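Local structure of type IV secretion system protein DotB (Yersinia pseudotuberculosis IP 31758, 6GEF) at residues W91-S95 with S96-T100; G374-F377 with S378-A381; G388-G392 with H393-R397. The protein probably hydrolyses ATP, as a hexameric ATPase of the GspE family, to drive a type IVb secretion system. All coordinates share one frame; numbering follows the deposited sequence.

Contact 1 of 3, residues W91-S95 with S96-T100; sequences WASGS and SSVLT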
ATOM      1  N   TRP A  91     -16.405  14.732 -38.722  1.00 64.97           N
ATOM      2  CA  TRP A  91     -15.786  15.993 -39.115  1.00 69.44           C
ATOM      3  C   TRP A  91     -15.136  16.672 -37.937  1.00 67.99           C
ATOM      4  O   TRP A  91     -13.937  17.017 -37.986  1.00 72.79           O
ATOM      5  CB  TRP A  91     -16.802  16.922 -39.797  1.00 69.55           C
ATOM      6  CG  TRP A  91     -17.607  16.254 -40.878  1.00 68.98           C
ATOM      7  CD1 TRP A  91     -17.155  15.321 -41.777  1.00 67.65           C
ATOM      8  CD2 TRP A  91     -18.990  16.451 -41.162  1.00 66.64           C
ATOM      9  NE1 TRP A  91     -18.181  14.942 -42.602  1.00 65.71           N
ATOM     10  CE2 TRP A  91     -19.316  15.606 -42.239  1.00 66.30           C
ATOM     11  CE3 TRP A  91     -19.987  17.247 -40.599  1.00 65.16           C
ATOM     12  CZ2 TRP A  91     -20.599  15.555 -42.786  1.00 67.42           C
ATOM     13  CZ3 TRP A  91     -21.266  17.194 -41.137  1.00 66.90           C
ATOM     14  CH2 TRP A  91     -21.562  16.345 -42.224  1.00 68.33           C
ATOM     15  N   ALA A  92     -15.888  16.880 -36.865  1.00 67.87           N
ATOM     16  CA  ALA A  92     -15.358  17.590 -35.691  1.00 70.09           C
ATOM     17  C   ALA A  92     -14.218  16.825 -35.031  1.00 71.75           C
ATOM     18  O   ALA A  92     -13.176  17.406 -34.720  1.00 72.96           O
ATOM     19  CB  ALA A  92     -16.467  17.871 -34.704  1.00 70.99           C
ATOM     20  N   SER A  93     -14.387  15.510 -34.895  1.00 73.17           N
ATOM     21  CA  SER A  93     -13.302  14.680 -34.364  1.00 70.25           C
ATOM     22  C   SER A  93     -12.060  14.763 -35.264  1.00 74.05           C
ATOM     23  O   SER A  93     -10.953  14.822 -34.761  1.00 72.02           O
ATOM     24  CB  SER A  93     -13.773  13.242 -34.214  1.00 69.35           C
ATOM     25  OG  SER A  93     -13.874  12.596 -35.476  1.00 65.81           O
ATOM     26  N   GLY A  94     -12.272  14.769 -36.573  1.00 78.53           N
ATOM     27  CA  GLY A  94     -11.181  14.528 -37.500  1.00 79.68           C
ATOM     28  C   GLY A  94     -10.725  13.094 -37.602  1.00 82.25           C
ATOM     29  O   GLY A  94      -9.723  12.850 -38.249  1.00 83.69           O
ATOM     30  N   SER A  95     -11.458  12.140 -37.027  1.00 84.12           N
ATOM     31  CA  SER A  95     -11.092  10.741 -37.051  1.00 87.11           C
ATOM     32  C   SER A  95     -12.264   9.913 -37.552  1.00 86.58           C
ATOM     33  O   SER A  95     -13.419  10.171 -37.179  1.00 86.00           O
ATOM     34  CB  SER A  95     -10.690  10.259 -35.641  1.00 86.17           C
ATOM     35  OG  SER A  95     -10.583   8.841 -35.607  1.00 89.87           O
ATOM     36  N   SER A  96     -11.967   8.914 -38.381  1.00 87.00           N
ATOM     37  CA  SER A  96     -12.948   7.875 -38.690  1.00 87.31           C
ATOM     38  C   SER A  96     -13.184   6.914 -37.506  1.00 90.35           C
ATOM     39  O   SER A  96     -14.135   6.155 -37.536  1.00 88.57           O
ATOM     40  CB  SER A  96     -12.528   7.092 -39.919  1.00 85.49           C
ATOM     41  OG  SER A  96     -11.143   6.710 -39.829  1.00 86.98           O
ATOM     42  N   SER A  97     -12.293   6.933 -36.508  1.00 90.24           N
ATOM     43  CA  SER A  97     -12.263   5.883 -35.508  1.00 91.07           C
ATOM     44  C   SER A  97     -13.162   6.189 -34.296  1.00 87.13           C
ATOM     45  O   SER A  97     -13.060   5.503 -33.279  1.00 80.50           O
ATOM     46  CB  SER A  97     -10.810   5.639 -35.033  1.00 93.70           C
ATOM     47  OG  SER A  97     -10.042   6.823 -35.113  1.00 91.26           O
ATOM     48  N   VAL A  98     -14.035   7.185 -34.387  1.00 83.43           N
ATOM     49  CA  VAL A  98     -14.611   7.783 -33.207  1.00 84.35           C
ATOM     50  C   VAL A  98     -15.501   6.780 -32.440  1.00 85.02           C
ATOM     51  O   VAL A  98     -15.463   6.715 -31.213  1.00 87.41           O
ATOM     52  CB  VAL A  98     -15.394   9.063 -33.560  1.00 85.76           C
ATOM     53  CG1 VAL A  98     -14.433  10.160 -33.956  1.00 87.04           C
ATOM     54  CG2 VAL A  98     -16.398   8.798 -34.669  1.00 89.59           C
ATOM     55  N   LEU A  99     -16.255   5.982 -33.182  1.00 82.13           N
ATOM     56  CA  LEU A  99     -17.071   4.953 -32.552  1.00 83.28           C
ATOM     57  C   LEU A  99     -16.211   3.811 -32.023  1.00 84.38           C
ATOM     58  O   LEU A  99     -16.561   3.180 -31.010  1.00 84.49           O
ATOM     59  CB  LEU A  99     -18.135   4.417 -33.520  1.00 82.94           C
ATOM     60  CG  LEU A  99     -19.442   5.268 -33.523  1.00 81.48           C
ATOM     61  CD1 LEU A  99     -19.198   6.658 -34.101  1.00 79.93           C
ATOM     62  CD2 LEU A  99     -20.559   4.521 -34.225  1.00 83.22           C
ATOM     63  N   THR A 100     -15.102   3.511 -32.679  1.00 85.84           N
ATOM     64  CA  THR A 100     -14.127   2.578 -32.118  1.00 87.51           C
ATOM     65  C   THR A 100     -13.647   3.040 -30.739  1.00 83.51           C
ATOM     66  O   THR A 100     -13.670   2.257 -29.786  1.00 81.42           O
ATOM     67  CB  THR A 100     -12.933   2.415 -33.077  1.00 89.39           C
ATOM     68  OG1 THR A 100     -13.333   2.743 -34.407  1.00 89.43           O
ATOM     69  CG2 THR A 100     -12.412   1.001 -33.059  1.00 91.75           C
TER
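V98 turns its CG1 methyl back toward S93 and S95, and that methyl carries most of the apolar contact between the end of one helix and the start of the next. CG1 meets the S93 side chain at CB, 3.2 Å away, and also rests against the S95 backbone, 3.4 Å from its O. The S95 CB is a looser neighbour, 4.1 Å from the same V98 CG1. The valine torsion explains this: with chi1 at -71°, CG1 sits opposite the carbonyl carbon and beside the backbone N, on the side where the preceding helix ends. Farther along the turn, the S97 N is placed to donate to S95 OG, but that oxygen is modelled too close to a neighbouring atom for the bond to be more than doubtful.

Behind these contacts lies S93. Its OG accepts from the S95 N at 2.9 Å with a nearly straight N-H...O angle of 169°, which makes an ST turn at the C-terminal end of helix 82-93. The same buried hydroxyl also bonds back up that helix to the carbonyls of A89, its strongest partner, and L90, and its single hydrogen can serve only one of them fully at a time. G94 leaves helical geometry with positive phi, ending the helix, and a weak bond joins the G94 N to W91 O.

Helix 98-104 then begins after S97, which occupies the N-cap position without a side-chain cap. A weak bond from T100 OG1 to S97 O, at 3.0 Å, spans its first turn. Farther out, A92 and S93 lie against V133 and I135 of strand 128-140 in the six-stranded antiparallel sheet, while V98 also reaches A89.

Contact 2 of 3, residues G374-F377 with S378-A381; sequences GHPF and SLEA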
ATOM      1  N   GLY A 374     -14.259  49.467  -0.879  1.00 85.86           N
ATOM      2  CA  GLY A 374     -14.285  48.735  -2.151  1.00 82.60           C
ATOM      3  C   GLY A 374     -15.512  49.069  -2.985  1.00 80.97           C
ATOM      4  O   GLY A 374     -16.183  50.053  -2.754  1.00 83.71           O
ATOM      5  N   HIS A 375     -15.781  48.222  -3.961  1.00 76.81           N
ATOM      6  CA  HIS A 375     -16.957  48.304  -4.812  1.00 73.48           C
ATOM      7  C   HIS A 375     -17.884  47.116  -4.498  1.00 70.85           C
ATOM      8  O   HIS A 375     -17.761  46.070  -5.108  1.00 69.31           O
ATOM      9  CB  HIS A 375     -16.527  48.309  -6.290  1.00 73.40           C
ATOM     10  CG  HIS A 375     -17.662  48.617  -7.239  1.00 76.48           C
ATOM     11  ND1 HIS A 375     -17.800  49.837  -7.850  1.00 81.83           N
ATOM     12  CD2 HIS A 375     -18.718  47.874  -7.644  1.00 77.54           C
ATOM     13  CE1 HIS A 375     -18.877  49.830  -8.606  1.00 85.84           C
ATOM     14  NE2 HIS A 375     -19.445  48.648  -8.499  1.00 83.85           N
ATOM     15  N   PRO A 376     -18.824  47.298  -3.584  1.00 69.41           N
ATOM     16  CA  PRO A 376     -19.699  46.181  -3.219  1.00 69.56           C
ATOM     17  C   PRO A 376     -20.659  45.812  -4.338  1.00 72.29           C
ATOM     18  O   PRO A 376     -20.862  46.565  -5.292  1.00 75.29           O
ATOM     19  CB  PRO A 376     -20.466  46.700  -2.001  1.00 70.62           C
ATOM     20  CG  PRO A 376     -20.455  48.178  -2.167  1.00 72.21           C
ATOM     21  CD  PRO A 376     -19.146  48.523  -2.839  1.00 71.60           C
ATOM     22  N   PHE A 377     -21.243  44.626  -4.224  1.00 70.75           N
ATOM     23  CA  PHE A 377     -22.202  44.165  -5.213  1.00 66.52           C
ATOM     24  C   PHE A 377     -23.469  45.001  -5.204  1.00 67.38           C
ATOM     25  O   PHE A 377     -24.078  45.205  -6.265  1.00 69.10           O
ATOM     26  CB  PHE A 377     -22.525  42.687  -5.013  1.00 64.92           C
ATOM     27  CG  PHE A 377     -21.653  41.770  -5.823  1.00 66.62           C
ATOM     28  CD1 PHE A 377     -21.259  42.108  -7.134  1.00 66.28           C
ATOM     29  CD2 PHE A 377     -21.235  40.558  -5.292  1.00 65.95           C
ATOM     30  CE1 PHE A 377     -20.463  41.268  -7.848  1.00 64.93           C
ATOM     31  CE2 PHE A 377     -20.431  39.713  -6.027  1.00 64.74           C
ATOM     32  CZ  PHE A 377     -20.055  40.058  -7.321  1.00 65.56           C
ATOM     33  N   SER A 378     -23.887  45.490  -4.038  1.00 67.47           N
ATOM     34  CA  SER A 378     -25.014  46.414  -3.976  1.00 70.50           C
ATOM     35  C   SER A 378     -24.735  47.695  -4.800  1.00 71.05           C
ATOM     36  O   SER A 378     -25.585  48.141  -5.548  1.00 73.20           O
ATOM     37  CB  SER A 378     -25.311  46.783  -2.517  1.00 72.69           C
ATOM     38  OG  SER A 378     -24.170  47.283  -1.863  1.00 74.26           O
ATOM     39  N   LEU A 379     -23.537  48.226  -4.679  1.00 72.20           N
ATOM     40  CA  LEU A 379     -23.193  49.421  -5.418  1.00 74.33           C
ATOM     41  C   LEU A 379     -23.107  49.146  -6.905  1.00 73.24           C
ATOM     42  O   LEU A 379     -23.457  50.005  -7.725  1.00 75.08           O
ATOM     43  CB  LEU A 379     -21.864  50.023  -4.903  1.00 75.78           C
ATOM     44  CG  LEU A 379     -21.482  51.382  -5.483  1.00 76.09           C
ATOM     45  CD1 LEU A 379     -22.045  52.503  -4.634  1.00 79.42           C
ATOM     46  CD2 LEU A 379     -19.968  51.487  -5.578  1.00 75.00           C
ATOM     47  N   GLU A 380     -22.613  47.987  -7.307  1.00 74.25           N
ATOM     48  CA  GLU A 380     -22.558  47.645  -8.720  1.00 74.94           C
ATOM     49  C   GLU A 380     -23.944  47.474  -9.297  1.00 77.79           C
ATOM     50  O   GLU A 380     -24.227  47.928 -10.428  1.00 81.15           O
ATOM     51  CB  GLU A 380     -21.717  46.384  -8.937  1.00 72.53           C
ATOM     52  CG  GLU A 380     -21.522  46.022 -10.393  1.00 71.76           C
ATOM     53  CD  GLU A 380     -20.437  46.865 -11.065  1.00 74.16           C
ATOM     54  OE1 GLU A 380     -20.335  48.070 -10.758  1.00 76.06           O
ATOM     55  OE2 GLU A 380     -19.678  46.325 -11.893  1.00 76.10           O
ATOM     56  N   ALA A 381     -24.843  46.794  -8.565  1.00 77.01           N
ATOM     57  CA  ALA A 381     -26.220  46.649  -9.020  1.00 76.59           C
ATOM     58  C   ALA A 381     -26.923  47.999  -9.097  1.00 77.42           C
ATOM     59  O   ALA A 381     -27.694  48.246 -10.034  1.00 82.90           O
ATOM     60  CB  ALA A 381     -26.981  45.685  -8.123  1.00 75.93           C
TER
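H375 and E380 meet by their polar ends: the imidazole NE2 donates to E380 OE1 in a hydrogen bond modelled at 2.5 Å, markedly bent, with an N-H...O angle of 122°. That length is shorter than usual and not to be leaned on at this resolution. Ring and carboxylate stand nearly perpendicular, their planes 82° apart, and OE1 approaches the ring obliquely. E380 CB lies in the ring plane at its edge, 3.2 Å from H375 NE2. The glutamate chain leaves the backbone with CG opposite N (chi1 -176°) and then bends at chi2, which folds the carboxylate back toward the histidine. Both carboxylate oxygens have donors, since OE2 takes the backbone N of R340 on strand 336-344.

One face of the imidazole is covered by L379. Its CD2 lies 3.8 Å from the centroid of the H375 ring in a CH-pi contact, set off toward the rim near ND1. The ring also meets that of Y342, whose backbone is hydrogen-bonded to the H375 backbone.

Two main-chain bonds of helical type follow. P376 O receives the E380 N at 3.0 Å, and F377 O receives the A381 N at 2.9 Å. P376 has no amide hydrogen to give, while the F377 N has a weak bond to E341 OE2 and the F377 side chain packs against L398 of helix 392-400. Beside these bonds the proline ring packs on the leucine, with P376 CG 3.6 Å from L379 CB.

The whole is the N-terminal first turn of an alpha-helix, with a proline in the N-cap position, fastened to the outermost strand, within this chain, of the seven-stranded mixed sheet of the RecA-like ATPase domain.

Contact 3 of 3, residues G388-G392 with H393-R397; sequences GIIDG and HVAKR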
ATOM      1  N   GLY A 388     -29.798  52.052 -16.435  1.00 76.31           N
ATOM      2  CA  GLY A 388     -30.748  51.282 -17.208  1.00 74.76           C
ATOM      3  C   GLY A 388     -30.206  50.010 -17.839  1.00 72.05           C
ATOM      4  O   GLY A 388     -30.795  49.478 -18.753  1.00 72.25           O
ATOM      5  N   ILE A 389     -29.043  49.550 -17.369  1.00 72.38           N
ATOM      6  CA  ILE A 389     -28.405  48.391 -17.949  1.00 70.31           C
ATOM      7  C   ILE A 389     -29.068  47.095 -17.497  1.00 68.88           C
ATOM      8  O   ILE A 389     -29.120  46.128 -18.265  1.00 67.47           O
ATOM      9  CB  ILE A 389     -26.893  48.406 -17.665  1.00 71.28           C
ATOM     10  CG1 ILE A 389     -26.234  49.563 -18.440  1.00 72.79           C
ATOM     11  CG2 ILE A 389     -26.240  47.066 -18.021  1.00 70.09           C
ATOM     12  CD1 ILE A 389     -24.750  49.394 -18.674  1.00 72.38           C
ATOM     13  N   ILE A 390     -29.557  47.024 -16.265  1.00 71.76           N
ATOM     14  CA  ILE A 390     -30.171  45.839 -15.711  1.00 72.32           C
ATOM     15  C   ILE A 390     -31.539  46.185 -15.145  1.00 74.28           C
ATOM     16  O   ILE A 390     -31.792  47.333 -14.751  1.00 74.86           O
ATOM     17  CB  ILE A 390     -29.268  45.177 -14.633  1.00 72.67           C
ATOM     18  CG1 ILE A 390     -29.269  45.996 -13.349  1.00 75.74           C
ATOM     19  CG2 ILE A 390     -27.863  44.956 -15.155  1.00 72.53           C
ATOM     20  CD1 ILE A 390     -28.448  45.381 -12.231  1.00 74.56           C
ATOM     21  N   ASP A 391     -32.395  45.196 -15.069  1.00 77.70           N
ATOM     22  CA  ASP A 391     -33.710  45.351 -14.474  1.00 81.00           C
ATOM     23  C   ASP A 391     -33.590  45.469 -12.954  1.00 79.67           C
ATOM     24  O   ASP A 391     -32.569  45.104 -12.349  1.00 76.84           O
ATOM     25  CB  ASP A 391     -34.635  44.195 -14.803  1.00 86.53           C
ATOM     26  CG  ASP A 391     -34.369  43.614 -16.199  1.00 97.54           C
ATOM     27  OD1 ASP A 391     -33.161  43.540 -16.593  1.00105.20           O
ATOM     28  OD2 ASP A 391     -35.343  43.203 -16.869  1.00102.83           O
ATOM     29  N   GLY A 392     -34.638  45.979 -12.323  1.00 81.14           N
ATOM     30  CA  GLY A 392     -34.667  46.083 -10.881  1.00 80.25           C
ATOM     31  C   GLY A 392     -34.576  44.744 -10.164  1.00 80.50           C
ATOM     32  O   GLY A 392     -33.978  44.646  -9.100  1.00 88.02           O
ATOM     33  N   HIS A 393     -35.149  43.707 -10.753  1.00 79.09           N
ATOM     34  CA  HIS A 393     -35.059  42.371 -10.183  1.00 78.27           C
ATOM     35  C   HIS A 393     -33.631  41.855 -10.227  1.00 72.79           C
ATOM     36  O   HIS A 393     -33.044  41.525  -9.180  1.00 74.82           O
ATOM     37  CB  HIS A 393     -36.012  41.412 -10.905  1.00 82.84           C
ATOM     38  CG  HIS A 393     -37.458  41.773 -10.742  1.00 89.61           C
ATOM     39  ND1 HIS A 393     -38.301  41.072  -9.904  1.00 92.73           N
ATOM     40  CD2 HIS A 393     -38.212  42.769 -11.279  1.00 92.72           C
ATOM     41  CE1 HIS A 393     -39.509  41.603  -9.944  1.00 93.20           C
ATOM     42  NE2 HIS A 393     -39.477  42.640 -10.761  1.00 93.93           N
ATOM     43  N   VAL A 394     -33.042  41.794 -11.402  1.00 70.03           N
ATOM     44  CA  VAL A 394     -31.650  41.368 -11.523  1.00 68.19           C
ATOM     45  C   VAL A 394     -30.725  42.235 -10.686  1.00 65.49           C
ATOM     46  O   VAL A 394     -29.738  41.761 -10.151  1.00 65.91           O
ATOM     47  CB  VAL A 394     -31.204  41.344 -13.020  1.00 69.17           C
ATOM     48  CG1 VAL A 394     -32.202  40.587 -13.860  1.00 68.63           C
ATOM     49  CG2 VAL A 394     -31.029  42.735 -13.546  1.00 73.53           C
ATOM     50  N   ALA A 395     -31.052  43.513 -10.543  1.00 68.31           N
ATOM     51  CA  ALA A 395     -30.281  44.389  -9.660  1.00 70.64           C
ATOM     52  C   ALA A 395     -30.391  43.936  -8.221  1.00 72.97           C
ATOM     53  O   ALA A 395     -29.381  43.841  -7.505  1.00 75.26           O
ATOM     54  CB  ALA A 395     -30.734  45.835  -9.816  1.00 71.61           C
ATOM     55  N   LYS A 396     -31.609  43.643  -7.756  1.00 75.12           N
ATOM     56  CA  LYS A 396     -31.793  43.126  -6.408  1.00 77.37           C
ATOM     57  C   LYS A 396     -30.983  41.837  -6.179  1.00 74.13           C
ATOM     58  O   LYS A 396     -30.222  41.751  -5.223  1.00 71.90           O
ATOM     59  CB  LYS A 396     -33.278  42.891  -6.134  1.00 82.27           C
ATOM     60  CG  LYS A 396     -33.579  41.998  -4.930  1.00 85.62           C
ATOM     61  CD  LYS A 396     -35.040  41.602  -4.899  1.00 87.60           C
ATOM     62  CE  LYS A 396     -35.439  41.180  -3.492  1.00 89.83           C
ATOM     63  NZ  LYS A 396     -35.598  42.353  -2.582  1.00 93.28           N
ATOM     64  N   ARG A 397     -31.140  40.884  -7.079  1.00 72.33           N
ATOM     65  CA  ARG A 397     -30.392  39.635  -6.957  1.00 70.98           C
ATOM     66  C   ARG A 397     -28.906  39.894  -6.949  1.00 70.65           C
ATOM     67  O   ARG A 397     -28.148  39.185  -6.263  1.00 72.77           O
ATOM     68  CB  ARG A 397     -30.781  38.663  -8.069  1.00 71.59           C
ATOM     69  CG  ARG A 397     -32.236  38.181  -7.941  1.00 74.94           C
ATOM     70  CD  ARG A 397     -32.422  36.886  -8.745  1.00 76.66           C
ATOM     71  NE  ARG A 397     -32.231  37.069 -10.200  1.00 79.11           N
ATOM     72  CZ  ARG A 397     -33.090  37.709 -11.005  1.00 79.14           C
ATOM     73  NH1 ARG A 397     -34.233  38.202 -10.494  1.00 82.04           N
ATOM     74  NH2 ARG A 397     -32.804  37.840 -12.280  1.00 75.46           N
TER
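The D391 carboxylate stands beside V394, its OD1 3.8 Å from V394 CG2, while the guanidinium of R397 reaches back along the helix and lays one face over V394 CA, which is 3.7 Å above its plane and offset toward the rim. This is the N-terminal turn of helix 392-400. It follows a Schellman motif that ends helix 377-386, with G388 at positive phi as its C-prime residue, and a short loop joins the two successive helices.

D391 holds the N-cap position, but its side chain makes no capping bond, and the helical backbone bonds start at once. D391 O accepts from the A395 N at 2.8 Å, and G392 O from the K396 N at 2.9 Å. I390 supplies the apolar side of the turn. Its CG1 lies between backbone N and carbonyl carbon (chi1 73°), which carries CD1 over A395, while CB packs on V394 CG2. I390 also touches L384 of helix 377-386, and its O takes a bond from H385 ND1. D391 touches T332 in the loop between strands 320-330 and 336-344. The end of the isoleucine reaches A395, CD1 lying 3.4 Å from A395 CB.

From the N terminus the contacts come in series, and none nests in or crosses another. Contact 1 closes the short turn between helices 82-93 and 98-104, beside the antiparallel sheet of the N-terminal half. It stands apart, its centre about 48 Å from that of contact 2 and on the opposite side of the chain's centre. Contact 2 closes the loop from helix 362-372 into helix 377-386, and contact 3 the next, into helix 392-400. These two touch: A381 packs on I390 and A395, joining the last two helices. E380 with R340 and H375 with Y342 tie contact 2 to strand 336-344; I389 with T332 ties contact 3 to the loop before it.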